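Local coordinates for protein halohydrin dehalogenase (Rhizobium radiobacter, PDB 4IY1) that catalyses the dehalogenation of vicinal halohydrins to epoxides and probably also opens epoxides with nucleophiles such as cyanide, at residues B[9-13]-B[183-187]; B[35-41]-B[53-57]; B[175-180]-B[211-217]. The protein carries 37 engineered substitutions. All blocks are in the same frame, centred on the assembly; numbering follows the deposited sequence.

Contacts 1 and 3 both hold the loop that follows the C-terminal end of strand 170-175 in a Rossmann-type parallel sheet. Contact 3 is buried: it clasps that loop to the start of helix 214-225 with short hydrogen bonds. Contact 1, only partly buried, joins a later part of the loop to the one after strand 3-6, mainly through aromatic rings. Contact 2, also partly buried, lies farthest out, its centre about 20 Å from the centre of the chain; there apolar contacts dominate and no hydrogen bond crosses. Gln214 NE2 links contact 3 to Phe12 O of contact 1; the Lys10-Glu40 salt bridge and Val9-Phe35 packing tie contact 1 to contact 2.

Contact 1. Residues B[9-13]-B[183-187]; sequences VKHFG and SPYYY. Engineered in segment 183-187: Tyr186 (natural residue Phe).
Phe12, His11 and Tyr185 dominate the meeting of the loop after strand 3-6 with the loop leading to helix 189-192. Phe12 presents its ring face to the edge of Tyr186, an engineered residue, with Phe12 CD1 and Tyr186 CD2 3.7 Å apart and the planes at 83°. The Phe12 ring reaches there because its CG lies anti to the backbone N (chi1 -160°). Tyr186 follows a cis peptide, and its hydroxyl is hydrogen-bonded to Ala82 O. A second edge-to-face pair, more offset, forms where Tyr185 turns its edge to the face of His11; Tyr185 CD2 lies 3.5 Å from His11 ND1. That nitrogen also shares a 3.0 Å hydrogen bond with Ser183 OG, which sits in the imidazole plane. Ser183 OG also takes the N-H of Tyr185, closing an ST turn. Between the ring pairs, Phe12 N gives a weak bond to Tyr185 O. Substituting an alanine for Phe12 would probably rob the Tyr186 edge of the ring face it now meets and open a gap there. The chemistry implies a seam set mostly by ring orientation, with one serine hydroxyl coupling His11 to the turn that carries Tyr185.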
# COMPACT_ATOMS: atom_id res chain seq x y z
N VAL B 9 26.01 -15.48 2.21
CA VAL B 9 26.03 -15.36 3.65
C VAL B 9 26.96 -14.25 4.15
O VAL B 9 26.76 -13.72 5.23
CB VAL B 9 26.36 -16.69 4.34
CG1 VAL B 9 27.84 -17.03 4.19
CG2 VAL B 9 25.97 -16.63 5.81
N LYS B 10 27.89 -13.81 3.30
CA LYS B 10 28.85 -12.77 3.68
C LYS B 10 28.35 -11.36 3.48
O LYS B 10 29.07 -10.40 3.76
CB LYS B 10 30.16 -12.95 2.92
CG LYS B 10 30.92 -14.23 3.27
CD LYS B 10 32.18 -14.36 2.43
CE LYS B 10 33.25 -15.21 3.11
NZ LYS B 10 34.42 -15.46 2.21
N HIS B 11 27.13 -11.20 2.97
CA HIS B 11 26.64 -9.87 2.62
C HIS B 11 25.25 -9.60 3.10
O HIS B 11 24.48 -10.55 3.37
CB HIS B 11 26.71 -9.65 1.11
CG HIS B 11 28.03 -10.06 0.50
ND1 HIS B 11 29.08 -9.23 0.41
CD2 HIS B 11 28.41 -11.26 -0.12
CE1 HIS B 11 30.11 -9.87 -0.19
NE2 HIS B 11 29.70 -11.12 -0.50
N PHE B 12 24.87 -8.32 3.06
CA PHE B 12 23.48 -7.89 3.27
C PHE B 12 22.94 -8.49 4.57
O PHE B 12 23.46 -8.19 5.64
CB PHE B 12 22.60 -8.26 2.05
CG PHE B 12 21.30 -7.47 1.94
CD1 PHE B 12 21.09 -6.29 2.67
CD2 PHE B 12 20.30 -7.89 1.07
CE1 PHE B 12 19.93 -5.53 2.51
CE2 PHE B 12 19.12 -7.16 0.93
CZ PHE B 12 18.94 -5.97 1.62
N GLY B 13 21.92 -9.35 4.47
CA GLY B 13 21.29 -9.93 5.66
C GLY B 13 21.94 -11.23 6.09
O GLY B 13 21.44 -11.91 7.00
N SER B 183 30.68 -5.83 4.33
CA SER B 183 30.03 -5.94 3.00
C SER B 183 29.61 -4.59 2.47
O SER B 183 29.08 -3.78 3.21
CB SER B 183 28.82 -6.87 3.07
OG SER B 183 28.06 -6.81 1.88
N PRO B 184 29.76 -4.38 1.14
CA PRO B 184 29.23 -3.20 0.44
C PRO B 184 27.71 -3.25 0.22
O PRO B 184 27.13 -2.25 -0.22
CB PRO B 184 29.96 -3.24 -0.91
CG PRO B 184 30.27 -4.70 -1.11
CD PRO B 184 30.58 -5.22 0.25
N TYR B 185 27.11 -4.42 0.46
CA TYR B 185 25.67 -4.61 0.31
C TYR B 185 25.00 -4.54 1.68
O TYR B 185 24.97 -5.55 2.39
CB TYR B 185 25.39 -5.99 -0.33
CG TYR B 185 26.13 -6.24 -1.64
CD1 TYR B 185 25.67 -5.69 -2.84
CD2 TYR B 185 27.29 -7.01 -1.68
CE1 TYR B 185 26.36 -5.87 -4.03
CE2 TYR B 185 27.97 -7.23 -2.88
CZ TYR B 185 27.51 -6.64 -4.04
OH TYR B 185 28.18 -6.84 -5.22
N TYR B 186 24.47 -3.39 2.09
CA TYR B 186 24.39 -2.16 1.27
C TYR B 186 24.78 -0.96 2.10
O TYR B 186 24.72 0.18 1.61
CB TYR B 186 22.96 -1.93 0.72
CG TYR B 186 22.60 -2.88 -0.40
CD1 TYR B 186 22.92 -2.58 -1.72
CD2 TYR B 186 22.06 -4.14 -0.13
CE1 TYR B 186 22.63 -3.47 -2.75
CE2 TYR B 186 21.81 -5.04 -1.14
CZ TYR B 186 22.07 -4.70 -2.44
OH TYR B 186 21.80 -5.60 -3.44
N TYR B 187 25.12 -1.18 3.38
CA TYR B 187 25.46 -0.05 4.27
C TYR B 187 26.70 -0.37 5.08
O TYR B 187 26.61 -0.62 6.30
CB TYR B 187 24.28 0.30 5.20
CG TYR B 187 23.20 1.09 4.51
CD1 TYR B 187 22.21 0.46 3.75
CD2 TYR B 187 23.23 2.48 4.52
CE1 TYR B 187 21.25 1.19 3.07
CE2 TYR B 187 22.27 3.22 3.84
CZ TYR B 187 21.27 2.57 3.13
OH TYR B 187 20.29 3.33 2.50

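Contact 2. Residues B[35-41]-B[53-57]; sequences FKHQDEL and PMSEQ. Engineered in segment 35-41: His37 (natural residue Gln), Gln38 (natural residue Lys).
Pro53 lays its CB over the face of the Phe35 ring, a CH-pi contact with CB 3.8 Å from the ring centroid and 29° off the normal. The closest approach is Pro53 CB to Phe35 CE1, at 3.4 Å. Leu41 closes on the same proline from the first turn of helix 38-47, its CD2 4.1 Å from Pro53 CG. The other branch, Leu41 CD1, rests on the backbone 3.4 Å from Ser55 N; it is carried there by a chi1 of -165°, which sets CG anti to the backbone N. Farther along, the Lys36 chain crosses Gln57 at about a right angle, and its CG lies against the amide, 3.5 Å from Gln57 CD. No hydrogen bond spans the two segments, although Ser55 CA makes a CA-H...O contact with Phe35 O at 3.1 Å.

The amide that Lys36 CG touches is itself held. Gln57 folds back at chi2 (-59°) and NE2 donates a nearly straight bond to Ser55 O, 2.7 Å long, approaching from above the carbonyl plane; NE2 also bonds to Asp32 O. Behind Phe35, Phe44 adds an edge-to-face pair. Helix 38-47 links parallel strands 27-30 and 52-53 in a beta-alpha-beta crossover of the Rossmann-type sheet, and the contact packs its start on the exit of edge strand 52-53, while Met54 bonds through its backbone to Cys30 and packs on Ala65 and Val66 of helix 59-70.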
# COMPACT_ATOMS: atom_id res chain seq x y z
N PHE B 35 32.47 -19.31 -1.87
CA PHE B 35 32.64 -20.70 -1.47
C PHE B 35 32.93 -21.59 -2.68
O PHE B 35 32.86 -22.82 -2.58
CB PHE B 35 31.44 -21.24 -0.71
CG PHE B 35 31.21 -20.58 0.62
CD1 PHE B 35 30.00 -20.70 1.27
CD2 PHE B 35 32.18 -19.75 1.17
CE1 PHE B 35 29.76 -20.04 2.47
CE2 PHE B 35 31.97 -19.13 2.39
CZ PHE B 35 30.77 -19.28 3.04
N LYS B 36 33.12 -20.97 -3.84
CA LYS B 36 33.65 -21.64 -5.03
C LYS B 36 35.06 -22.14 -4.76
O LYS B 36 35.41 -23.28 -5.06
CB LYS B 36 33.68 -20.67 -6.20
CG LYS B 36 32.35 -20.50 -6.91
CD LYS B 36 32.50 -19.72 -8.22
CE LYS B 36 33.55 -18.64 -8.08
NZ LYS B 36 32.90 -17.30 -8.15
N HIS B 37 35.88 -21.26 -4.19
CA HIS B 37 37.25 -21.57 -3.83
C HIS B 37 37.33 -22.16 -2.45
O HIS B 37 37.04 -21.48 -1.45
CB HIS B 37 38.04 -20.27 -3.87
CG HIS B 37 37.62 -19.35 -4.98
ND1 HIS B 37 37.16 -18.11 -4.75
CD2 HIS B 37 37.52 -19.56 -6.35
CE1 HIS B 37 36.84 -17.53 -5.92
NE2 HIS B 37 37.07 -18.41 -6.90
N GLN B 38 37.83 -23.39 -2.36
CA GLN B 38 37.92 -24.10 -1.08
C GLN B 38 38.81 -23.44 -0.02
O GLN B 38 38.62 -23.68 1.17
CB GLN B 38 38.34 -25.55 -1.29
CG GLN B 38 39.84 -25.72 -1.47
CD GLN B 38 40.28 -27.15 -1.28
OE1 GLN B 38 39.45 -28.05 -1.12
NE2 GLN B 38 41.59 -27.38 -1.29
N ASP B 39 39.77 -22.62 -0.44
CA ASP B 39 40.44 -21.71 0.49
C ASP B 39 39.36 -21.03 1.31
O ASP B 39 39.21 -21.28 2.50
CB ASP B 39 41.24 -20.64 -0.25
CG ASP B 39 41.54 -21.06 -1.68
OD1 ASP B 39 42.21 -22.13 -1.88
OD2 ASP B 39 41.11 -20.32 -2.62
N GLU B 40 38.55 -20.23 0.61
CA GLU B 40 37.54 -19.39 1.23
C GLU B 40 36.54 -20.21 2.04
O GLU B 40 36.19 -19.84 3.16
CB GLU B 40 36.83 -18.57 0.16
CG GLU B 40 37.76 -17.71 -0.68
CD GLU B 40 37.91 -16.31 -0.11
OE1 GLU B 40 38.94 -15.66 -0.38
OE2 GLU B 40 36.99 -15.83 0.59
N LEU B 41 36.09 -21.32 1.48
CA LEU B 41 35.17 -22.17 2.21
C LEU B 41 35.75 -22.55 3.58
O LEU B 41 35.11 -22.37 4.61
CB LEU B 41 34.79 -23.41 1.40
CG LEU B 41 33.57 -24.20 1.88
CD1 LEU B 41 32.78 -24.69 0.69
CD2 LEU B 41 33.95 -25.38 2.76
N PRO B 53 29.15 -24.10 5.63
CA PRO B 53 29.25 -23.48 4.30
C PRO B 53 29.31 -24.53 3.19
O PRO B 53 29.77 -25.64 3.42
CB PRO B 53 30.57 -22.70 4.38
CG PRO B 53 31.38 -23.46 5.38
CD PRO B 53 30.42 -24.08 6.36
N MET B 54 28.80 -24.19 2.00
CA MET B 54 28.76 -25.13 0.86
C MET B 54 29.46 -24.54 -0.35
O MET B 54 29.47 -23.32 -0.56
CB MET B 54 27.32 -25.47 0.48
CG MET B 54 26.37 -25.65 1.64
SD MET B 54 26.50 -27.31 2.33
CE MET B 54 25.59 -28.27 1.14
N SER B 55 30.03 -25.41 -1.18
CA SER B 55 30.65 -24.97 -2.42
C SER B 55 29.58 -24.67 -3.47
O SER B 55 29.74 -23.77 -4.30
CB SER B 55 31.61 -26.04 -2.95
OG SER B 55 30.96 -27.30 -3.01
N GLU B 56 28.49 -25.44 -3.41
CA GLU B 56 27.46 -25.45 -4.45
C GLU B 56 26.95 -24.03 -4.75
O GLU B 56 26.77 -23.24 -3.83
CB GLU B 56 26.30 -26.33 -4.00
CG GLU B 56 26.52 -27.82 -4.23
CD GLU B 56 27.48 -28.47 -3.23
OE1 GLU B 56 28.03 -29.53 -3.58
OE2 GLU B 56 27.65 -27.99 -2.09
N GLN B 57 26.80 -23.70 -6.03
CA GLN B 57 26.52 -22.32 -6.43
C GLN B 57 25.10 -22.06 -6.93
O GLN B 57 24.57 -20.97 -6.73
CB GLN B 57 27.51 -21.85 -7.49
CG GLN B 57 28.92 -21.67 -6.97
CD GLN B 57 28.99 -20.66 -5.84
OE1 GLN B 57 28.88 -19.47 -6.07
NE2 GLN B 57 29.23 -21.14 -4.62

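Contact 3. Residues B[175-180]-B[211-217]; sequences PNGVDS and LGTQKEL. Engineered in segment 175-180: Gly177 (natural residue Tyr), Val178 (natural residue Leu), Asp179 (natural residue His).
Val178 and Gly212 form a single parallel beta bridge, which leads into a helix N-terminus closed by a capping box. Gly212 N donates to Gly177 O at 2.6 Å, and Asp179 N returns a bond of 2.7 Å to Gly212 O, gripping both polar atoms of the glycine backbone. Gly177, Val178 and Asp179 are engineered. In the box, Thr213 OG1 accepts from Glu216 N, and Glu216 OE2 accepts from Thr213 N with its anti lone pair.

Gln214 carries the clasp beyond the bridge. At CB the chain turns beside its backbone N (chi1 -78°), then bends at chi2, which folds the amide back over the loop. CG passes 3.4 Å from Asp179 O, and CD follows close to the same oxygen. At the tip, NE2 donates to Asp179 O over 2.8 Å at 162°, that oxygen lying near the amide plane. NE2 also rests 3.6 Å from Val178 CG1. With its bond to Phe12 O and OE1 accepting from Gly16 N, three hydrogen bonds fix the amide's rotation and tie in the loop after strand 3-6 and helix 14-23. On the helix side, Leu217 CD1 packs on Pro175 CG and Val178 CG1. Asp179 OD1 makes a salt bridge to Lys193 and OD2 a hydrogen bond to Ser189, and one water completes the join, accepting from Gln214 N at 2.9 Å and donating to Asp179 OD1 at 3.3 Å.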
# COMPACT_ATOMS: atom_id res chain seq x y z
N PRO B 175 14.58 -4.24 3.73
CA PRO B 175 15.34 -3.39 4.63
C PRO B 175 15.77 -2.07 4.02
O PRO B 175 15.73 -1.90 2.79
CB PRO B 175 16.58 -4.25 4.98
CG PRO B 175 16.38 -5.56 4.28
CD PRO B 175 15.38 -5.35 3.20
N ASN B 176 16.04 -1.10 4.87
CA ASN B 176 16.93 0.01 4.48
C ASN B 176 17.75 0.44 5.70
O ASN B 176 17.26 0.39 6.82
CB ASN B 176 16.12 1.19 3.92
CG ASN B 176 17.01 2.35 3.47
OD1 ASN B 176 17.13 3.38 4.15
ND2 ASN B 176 17.63 2.19 2.31
N GLY B 177 19.04 0.74 5.49
CA GLY B 177 19.88 1.29 6.54
C GLY B 177 20.33 0.22 7.53
O GLY B 177 20.56 0.52 8.71
N VAL B 178 20.45 -1.02 7.07
CA VAL B 178 20.94 -2.06 7.95
C VAL B 178 22.46 -2.14 7.84
O VAL B 178 23.00 -2.34 6.76
CB VAL B 178 20.33 -3.44 7.66
CG1 VAL B 178 21.03 -4.48 8.51
CG2 VAL B 178 18.83 -3.43 7.97
N ASP B 179 23.15 -1.92 8.96
CA ASP B 179 24.60 -1.98 8.95
C ASP B 179 25.10 -3.33 8.36
O ASP B 179 24.75 -4.42 8.85
CB ASP B 179 25.17 -1.71 10.34
CG ASP B 179 26.66 -2.00 10.42
OD1 ASP B 179 27.03 -2.98 11.11
OD2 ASP B 179 27.42 -1.39 9.62
N SER B 180 25.80 -3.27 7.22
CA SER B 180 26.31 -4.49 6.58
C SER B 180 27.77 -4.76 6.91
O SER B 180 28.37 -5.70 6.37
CB SER B 180 26.08 -4.49 5.05
OG SER B 180 26.25 -3.21 4.45
N LEU B 211 21.33 3.55 12.00
CA LEU B 211 21.28 2.39 11.13
C LEU B 211 20.70 1.25 11.94
O LEU B 211 20.84 1.22 13.16
CB LEU B 211 22.70 1.99 10.65
CG LEU B 211 23.48 2.94 9.75
CD1 LEU B 211 24.96 2.56 9.67
CD2 LEU B 211 22.87 3.02 8.36
N GLY B 212 20.10 0.27 11.27
CA GLY B 212 19.68 -0.94 11.97
C GLY B 212 20.84 -1.91 12.08
O GLY B 212 21.81 -1.82 11.31
N THR B 213 20.77 -2.83 13.03
CA THR B 213 21.87 -3.78 13.19
C THR B 213 21.58 -5.09 12.47
O THR B 213 20.41 -5.39 12.17
CB THR B 213 22.17 -4.03 14.69
OG1 THR B 213 21.04 -4.65 15.31
CG2 THR B 213 22.44 -2.65 15.42
N GLN B 214 22.64 -5.82 12.11
CA GLN B 214 22.52 -7.20 11.68
C GLN B 214 21.66 -7.99 12.64
O GLN B 214 20.90 -8.88 12.24
CB GLN B 214 23.89 -7.91 11.54
CG GLN B 214 24.66 -7.54 10.29
CD GLN B 214 23.95 -7.94 9.00
OE1 GLN B 214 23.74 -9.13 8.73
NE2 GLN B 214 23.65 -6.94 8.16
N LYS B 215 21.85 -7.75 13.92
CA LYS B 215 21.21 -8.57 14.91
C LYS B 215 19.68 -8.37 14.85
O LYS B 215 18.91 -9.26 15.19
CB LYS B 215 21.72 -8.23 16.31
CG LYS B 215 20.87 -8.83 17.41
CD LYS B 215 21.72 -9.32 18.56
CE LYS B 215 21.22 -10.65 19.11
NZ LYS B 215 21.34 -10.59 20.59
N GLU B 216 19.24 -7.16 14.51
CA GLU B 216 17.80 -6.88 14.41
C GLU B 216 17.21 -7.65 13.22
O GLU B 216 16.26 -8.43 13.37
CB GLU B 216 17.54 -5.37 14.28
CG GLU B 216 17.70 -4.60 15.61
CD GLU B 216 17.56 -3.09 15.43
OE1 GLU B 216 16.61 -2.51 16.01
OE2 GLU B 216 18.32 -2.50 14.61
N LEU B 217 17.94 -7.61 12.12
CA LEU B 217 17.57 -8.32 10.91
C LEU B 217 17.57 -9.83 11.13
O LEU B 217 16.58 -10.51 10.82
CB LEU B 217 18.48 -7.90 9.75
CG LEU B 217 18.00 -8.41 8.38
CD1 LEU B 217 18.54 -7.60 7.21
CD2 LEU B 217 18.34 -9.88 8.25
O HOH W 1 25.19 -4.80 13.10